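PDB 6R3W: UPF0678 fatty acid-binding protein-like protein ERS007657_00996 from Mycobacterium tuberculosis, which binds heme b in a beta-barrel and probably acts as a peroxynitrite isomerase, converting peroxynitrite to nitrate and so detoxifying reactive nitrogen species. Local coordinates for residues A[120-132]-A[141-153]. Sequence-based numbering, arbitrary orientation.
Sequences PTAKEVTALDRSY and YSLQMRAVGQPLQ. With HEM (protoporphyrin IX containing Fe), chain B.
R146 and the pair T126–A127 illustrate how a classic beta bulge can be bridged by a side chain as well as by backbone bonds. Strands 125-132 and 141-147, arms of one antiparallel hairpin in the nitrobindin barrel, run in regular register from Y132–Y141 to A127–R146; there an extra residue intrudes, and the carbonyl O of R146 accepts from both T126 N (2.9 Å) and A127 N (3.2 Å). The R146 side chain then returns over the bulge. Its CB rests 3.8 Å from A127 CB, CG and CD pass T126 OG1, and a bend at chi3 (70°) turns NE onto that hydroxyl oxygen in a nearly straight 2.8 Å hydrogen bond lying in the guanidinium plane. CZ sits 3.5 Å from A127 CB, whose methyl covers the centre of one guanidinium face.

The opposite face of the sheet, carrying V125, L128 and M145, lines the heme pocket. L128 CD2 packs on M145 CG at 3.8 Å, and M145 SD comes within 3.3 Å of heme CHD, with H155, the predicted axial ligand, beside it. K123 NZ donates to a heme propionate, O1D. Deeper in the barrel, L143 CD1 covers the R130 guanidinium, which is salt-bridged to E67, E91 and E93, and Y141 CB sits 3.3 Å above the Y132 ring centre as a CH-pi contact.

R146 thus ties down the bulge on its own face, while the inward face is mixed: V125, L128 and M145 border the porphyrin, and further along lies a buried arginine whose charge the three glutamates probably balance, consistent with a barrel that hosts heme in a wide surface cleft.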
loop_
_atom_site.group_PDB
_atom_site.type_symbol
_atom_site.label_atom_id
_atom_site.label_comp_id
_atom_site.label_asym_id
_atom_site.label_seq_id
_atom_site.Cartn_x
_atom_site.Cartn_y
_atom_site.Cartn_z
ATOM N N PRO A 120 14.901 16.869 1.332
ATOM C CA PRO A 120 15.800 17.556 0.407
ATOM C C PRO A 120 16.581 16.601 -0.496
ATOM O O PRO A 120 16.864 16.967 -1.630
ATOM C CB PRO A 120 16.711 18.361 1.360
ATOM C CG PRO A 120 15.823 18.665 2.531
ATOM C CD PRO A 120 15.033 17.392 2.710
ATOM N N THR A 121 16.856 15.395 -0.012
ATOM C CA THR A 121 17.707 14.413 -0.726
ATOM C C THR A 121 16.863 13.333 -1.413
ATOM O O THR A 121 17.464 12.411 -1.983
ATOM C CB THR A 121 18.757 13.798 0.210
ATOM O OG1 THR A 121 18.122 13.110 1.282
ATOM C CG2 THR A 121 19.723 14.830 0.752
ATOM N N ALA A 122 15.529 13.448 -1.413
ATOM C CA ALA A 122 14.660 12.407 -2.004
ATOM C C ALA A 122 14.621 12.541 -3.533
ATOM O O ALA A 122 14.775 13.671 -4.089
ATOM C CB ALA A 122 13.282 12.496 -1.419
ATOM N N LYS A 123 14.334 11.446 -4.209
ATOM C CA LYS A 123 13.953 11.468 -5.637
ATOM C C LYS A 123 12.612 12.185 -5.801
ATOM O O LYS A 123 11.775 12.150 -4.891
ATOM C CB LYS A 123 13.865 10.048 -6.176
ATOM C CG LYS A 123 15.128 9.226 -6.041
ATOM C CD LYS A 123 16.174 9.579 -7.042
ATOM C CE LYS A 123 17.348 8.616 -7.028
ATOM N NZ LYS A 123 16.949 7.249 -7.436
ATOM N N GLU A 124 12.367 12.706 -6.988
ATOM C CA GLU A 124 11.166 13.538 -7.254
ATOM C C GLU A 124 9.996 12.637 -7.665
ATOM O O GLU A 124 9.752 12.423 -8.853
ATOM C CB GLU A 124 11.438 14.601 -8.311
ATOM C CG GLU A 124 12.538 15.557 -7.939
ATOM C CD GLU A 124 13.879 15.217 -8.523
ATOM O OE1 GLU A 124 14.042 14.053 -8.988
ATOM O OE2 GLU A 124 14.782 16.047 -8.417
ATOM N N VAL A 125 9.205 12.255 -6.693
ATOM C CA VAL A 125 7.911 11.554 -6.866
ATOM C C VAL A 125 6.797 12.586 -6.725
ATOM O O VAL A 125 6.816 13.356 -5.737
ATOM C CB VAL A 125 7.774 10.438 -5.833
ATOM C CG1 VAL A 125 6.442 9.744 -5.979
ATOM C CG2 VAL A 125 8.921 9.445 -5.928
ATOM N N THR A 126 5.865 12.609 -7.664
ATOM C CA THR A 126 4.774 13.590 -7.623
ATOM C C THR A 126 3.390 12.962 -7.536
ATOM O O THR A 126 2.477 13.683 -7.177
ATOM C CB THR A 126 4.856 14.583 -8.782
ATOM O OG1 THR A 126 4.675 13.907 -10.024
ATOM C CG2 THR A 126 6.152 15.358 -8.778
ATOM N N ALA A 127 3.212 11.696 -7.911
ATOM C CA ALA A 127 1.901 11.044 -7.679
ATOM C C ALA A 127 2.079 9.552 -7.468
ATOM O O ALA A 127 2.955 8.941 -8.105
ATOM C CB ALA A 127 0.926 11.321 -8.803
ATOM N N LEU A 128 1.189 8.988 -6.659
ATOM C CA LEU A 128 1.084 7.534 -6.430
ATOM C C LEU A 128 -0.381 7.140 -6.410
ATOM O O LEU A 128 -1.178 7.831 -5.745
ATOM C CB LEU A 128 1.754 7.174 -5.104
ATOM C CG LEU A 128 3.256 7.414 -5.059
ATOM C CD1 LEU A 128 3.763 7.468 -3.625
ATOM C CD2 LEU A 128 4.007 6.376 -5.865
ATOM N N ASP A 129 -0.703 6.080 -7.135
ATOM C CA ASP A 129 -2.040 5.470 -7.141
ATOM C C ASP A 129 -1.901 4.020 -6.696
ATOM O O ASP A 129 -0.963 3.339 -7.146
ATOM C CB ASP A 129 -2.669 5.460 -8.537
ATOM C CG ASP A 129 -3.106 6.796 -9.127
ATOM O OD1 ASP A 129 -2.699 7.855 -8.622
ATOM O OD2 ASP A 129 -3.811 6.744 -10.163
ATOM N N ARG A 130 -2.801 3.568 -5.848
ATOM C CA ARG A 130 -2.857 2.161 -5.393
ATOM C C ARG A 130 -4.245 1.571 -5.661
ATOM O O ARG A 130 -5.259 2.199 -5.313
ATOM C CB ARG A 130 -2.509 2.082 -3.911
ATOM C CG ARG A 130 -1.046 2.380 -3.602
ATOM C CD ARG A 130 -0.813 2.461 -2.111
ATOM N NE ARG A 130 0.490 3.010 -1.788
ATOM C CZ ARG A 130 1.467 2.364 -1.171
ATOM N NH1 ARG A 130 1.341 1.089 -0.818
ATOM N NH2 ARG A 130 2.594 2.987 -0.929
ATOM N N SER A 131 -4.251 0.354 -6.187
ATOM C CA SER A 131 -5.446 -0.492 -6.344
ATOM C C SER A 131 -5.220 -1.799 -5.573
ATOM O O SER A 131 -4.312 -2.521 -5.925
ATOM C CB SER A 131 -5.706 -0.736 -7.806
ATOM O OG SER A 131 -6.869 -1.509 -7.988
ATOM N N TYR A 132 -5.998 -2.029 -4.529
ATOM C CA TYR A 132 -5.852 -3.224 -3.671
ATOM C C TYR A 132 -7.127 -4.080 -3.820
ATOM O O TYR A 132 -8.270 -3.522 -3.850
ATOM C CB TYR A 132 -5.517 -2.817 -2.222
ATOM C CG TYR A 132 -4.049 -2.525 -1.938
ATOM C CD1 TYR A 132 -3.317 -3.285 -1.030
ATOM C CD2 TYR A 132 -3.399 -1.461 -2.541
ATOM C CE1 TYR A 132 -1.967 -3.047 -0.802
ATOM C CE2 TYR A 132 -2.035 -1.247 -2.368
ATOM C CZ TYR A 132 -1.320 -2.022 -1.475
ATOM O OH TYR A 132 0.003 -1.756 -1.271
ATOM N N TYR A 141 -2.293 -6.235 -5.362
ATOM C CA TYR A 141 -2.319 -4.792 -5.614
ATOM C C TYR A 141 -1.483 -4.468 -6.834
ATOM O O TYR A 141 -0.561 -5.214 -7.213
ATOM C CB TYR A 141 -1.820 -4.013 -4.401
ATOM C CG TYR A 141 -0.356 -4.166 -4.090
ATOM C CD1 TYR A 141 0.607 -3.434 -4.767
ATOM C CD2 TYR A 141 0.069 -5.061 -3.118
ATOM C CE1 TYR A 141 1.956 -3.598 -4.503
ATOM C CE2 TYR A 141 1.410 -5.228 -2.824
ATOM C CZ TYR A 141 2.362 -4.491 -3.524
ATOM O OH TYR A 141 3.690 -4.626 -3.267
ATOM N N SER A 142 -1.765 -3.295 -7.363
ATOM C CA SER A 142 -0.851 -2.583 -8.271
ATOM C C SER A 142 -0.656 -1.162 -7.779
ATOM O O SER A 142 -1.595 -0.575 -7.188
ATOM C CB SER A 142 -1.320 -2.621 -9.704
ATOM O OG SER A 142 -2.433 -1.771 -9.911
ATOM N N LEU A 143 0.539 -0.646 -8.002
ATOM C CA LEU A 143 0.901 0.739 -7.659
ATOM C C LEU A 143 1.412 1.408 -8.913
ATOM O O LEU A 143 2.317 0.871 -9.565
ATOM C CB LEU A 143 1.924 0.759 -6.517
ATOM C CG LEU A 143 2.400 2.146 -6.091
ATOM C CD1 LEU A 143 2.752 2.147 -4.611
ATOM C CD2 LEU A 143 3.586 2.606 -6.923
ATOM N N GLN A 144 0.821 2.537 -9.226
ATOM C CA GLN A 144 1.313 3.402 -10.313
ATOM C C GLN A 144 1.985 4.644 -9.725
ATOM O O GLN A 144 1.587 5.109 -8.633
ATOM C CB GLN A 144 0.187 3.757 -11.275
ATOM C CG GLN A 144 -0.419 2.544 -11.948
ATOM C CD GLN A 144 -1.121 2.921 -13.223
ATOM O OE1 GLN A 144 -1.887 3.890 -13.270
ATOM N NE2 GLN A 144 -0.913 2.120 -14.258
ATOM N N MET A 145 2.990 5.126 -10.412
ATOM C CA MET A 145 3.827 6.239 -9.944
ATOM C C MET A 145 4.046 7.231 -11.084
ATOM O O MET A 145 4.294 6.811 -12.206
ATOM C CB MET A 145 5.160 5.698 -9.449
ATOM C CG MET A 145 6.109 6.762 -8.980
ATOM S SD MET A 145 7.505 6.088 -8.053
ATOM C CE MET A 145 8.398 5.204 -9.339
ATOM N N ARG A 146 4.000 8.512 -10.759
ATOM C CA ARG A 146 4.457 9.637 -11.595
ATOM C C ARG A 146 5.681 10.222 -10.906
ATOM O O ARG A 146 5.566 10.639 -9.745
ATOM C CB ARG A 146 3.342 10.677 -11.725
ATOM C CG ARG A 146 3.631 11.813 -12.694
ATOM C CD ARG A 146 2.456 12.797 -12.783
ATOM N NE ARG A 146 2.296 13.572 -11.557
ATOM C CZ ARG A 146 1.125 14.024 -11.069
ATOM N NH1 ARG A 146 -0.030 13.641 -11.584
ATOM N NH2 ARG A 146 1.120 14.835 -10.021
ATOM N N ALA A 147 6.833 10.151 -11.543
ATOM C CA ALA A 147 8.101 10.478 -10.882
ATOM C C ALA A 147 9.189 10.682 -11.930
ATOM O O ALA A 147 9.083 10.100 -13.006
ATOM C CB ALA A 147 8.510 9.385 -9.922
ATOM N N VAL A 148 10.203 11.449 -11.561
ATOM C CA VAL A 148 11.506 11.555 -12.274
ATOM C C VAL A 148 11.236 11.683 -13.792
ATOM O O VAL A 148 11.914 11.016 -14.619
ATOM C CB VAL A 148 12.463 10.402 -11.897
ATOM C CG1 VAL A 148 12.884 10.498 -10.434
ATOM C CG2 VAL A 148 11.897 9.019 -12.203
ATOM N N GLY A 149 10.316 12.580 -14.161
ATOM C CA GLY A 149 10.095 12.973 -15.550
ATOM C C GLY A 149 9.181 12.044 -16.308
ATOM O O GLY A 149 8.959 12.291 -17.500
ATOM N N GLN A 150 8.662 11.003 -15.665
ATOM C CA GLN A 150 7.854 9.976 -16.359
ATOM C C GLN A 150 6.385 10.157 -16.010
ATOM O O GLN A 150 6.043 10.490 -14.870
ATOM C CB GLN A 150 8.315 8.572 -15.984
ATOM C CG GLN A 150 9.825 8.402 -15.990
ATOM C CD GLN A 150 10.419 8.757 -17.321
ATOM O OE1 GLN A 150 9.997 8.245 -18.354
ATOM N NE2 GLN A 150 11.364 9.677 -17.300
ATOM N N PRO A 151 5.477 9.869 -16.954
ATOM C CA PRO A 151 4.048 9.931 -16.672
ATOM C C PRO A 151 3.625 8.805 -15.712
ATOM O O PRO A 151 4.292 7.786 -15.629
ATOM C CB PRO A 151 3.388 9.807 -18.050
ATOM C CG PRO A 151 4.417 9.039 -18.869
ATOM C CD PRO A 151 5.765 9.518 -18.355
ATOM N N LEU A 152 2.458 8.973 -15.106
ATOM C CA LEU A 152 1.845 7.980 -14.209
ATOM C C LEU A 152 1.775 6.628 -14.903
ATOM O O LEU A 152 1.170 6.540 -16.000
ATOM C CB LEU A 152 0.466 8.478 -13.813
ATOM C CG LEU A 152 -0.297 7.591 -12.830
ATOM C CD1 LEU A 152 0.310 7.647 -11.436
ATOM C CD2 LEU A 152 -1.779 7.971 -12.799
ATOM N N GLN A 153 2.339 5.601 -14.291
ATOM C CA GLN A 153 2.425 4.266 -14.898
ATOM C C GLN A 153 2.811 3.234 -13.832
ATOM O O GLN A 153 3.309 3.620 -12.768
ATOM C CB GLN A 153 3.420 4.269 -16.053
ATOM C CG GLN A 153 4.837 4.550 -15.620
ATOM C CD GLN A 153 5.732 4.714 -16.812
ATOM O OE1 GLN A 153 6.220 3.731 -17.373
ATOM N NE2 GLN A 153 5.931 5.967 -17.213
HETATM C CHA HEM B . 13.301 2.639 -8.044
HETATM C CHB HEM B . 11.936 -1.294 -5.648
HETATM C CHC HEM B . 8.136 1.114 -3.777
HETATM C CHD HEM B . 9.818 5.195 -5.817
HETATM C C1A HEM B . 13.247 1.364 -7.541
HETATM C C2A HEM B . 14.243 0.357 -7.781
HETATM C C3A HEM B . 13.855 -0.740 -7.097
HETATM C C4A HEM B . 12.627 -0.428 -6.454
HETATM C CMA HEM B . 14.598 -2.041 -6.990
HETATM C CAA HEM B . 15.485 0.514 -8.625
HETATM C CBA HEM B . 16.736 0.546 -7.754
HETATM C CGA HEM B . 16.700 1.722 -6.838
HETATM O O1A HEM B . 16.756 1.538 -5.603
HETATM O O2A HEM B . 16.661 2.878 -7.305
HETATM C C1B HEM B . 10.741 -0.986 -4.971
HETATM C C2B HEM B . 10.044 -1.913 -4.137
HETATM C C3B HEM B . 8.936 -1.256 -3.631
HETATM C C4B HEM B . 9.026 0.122 -4.136
HETATM C CMB HEM B . 10.449 -3.343 -3.865
HETATM C CAB HEM B . 7.835 -1.752 -2.776
HETATM C CBB HEM B . 7.427 -3.004 -2.826
HETATM C C1C HEM B . 8.292 2.455 -4.137
HETATM C C2C HEM B . 7.455 3.514 -3.719
HETATM C C3C HEM B . 7.976 4.669 -4.239
HETATM C C4C HEM B . 9.087 4.298 -5.075
HETATM C CMC HEM B . 6.243 3.343 -2.862
HETATM C CAC HEM B . 7.565 6.071 -3.997
HETATM C CBC HEM B . 7.259 6.520 -2.775
HETATM C C1D HEM B . 10.868 4.811 -6.641
HETATM C C2D HEM B . 11.637 5.766 -7.451
HETATM C C3D HEM B . 12.600 5.067 -8.054
HETATM C C4D HEM B . 12.425 3.658 -7.643
HETATM C CMD HEM B . 11.430 7.254 -7.514
HETATM C CAD HEM B . 13.850 5.670 -8.632
HETATM C CBD HEM B . 13.731 5.827 -10.078
HETATM C CGD HEM B . 14.991 6.502 -10.628
HETATM O O1D HEM B . 16.105 6.675 -10.030
HETATM O O2D HEM B . 14.880 6.904 -11.702
HETATM N NA HEM B . 12.275 0.849 -6.697
HETATM N NB HEM B . 10.108 0.203 -4.934
HETATM N NC HEM B . 9.251 2.935 -4.988
HETATM N ND HEM B . 11.383 3.546 -6.774
HETATM FE FE HEM B . 10.734 1.898 -5.938
HETATM O O HOH W 1 -3.837 4.583 -11.656
HETATM O O HOH W 2 11.957 2.335 -4.228
#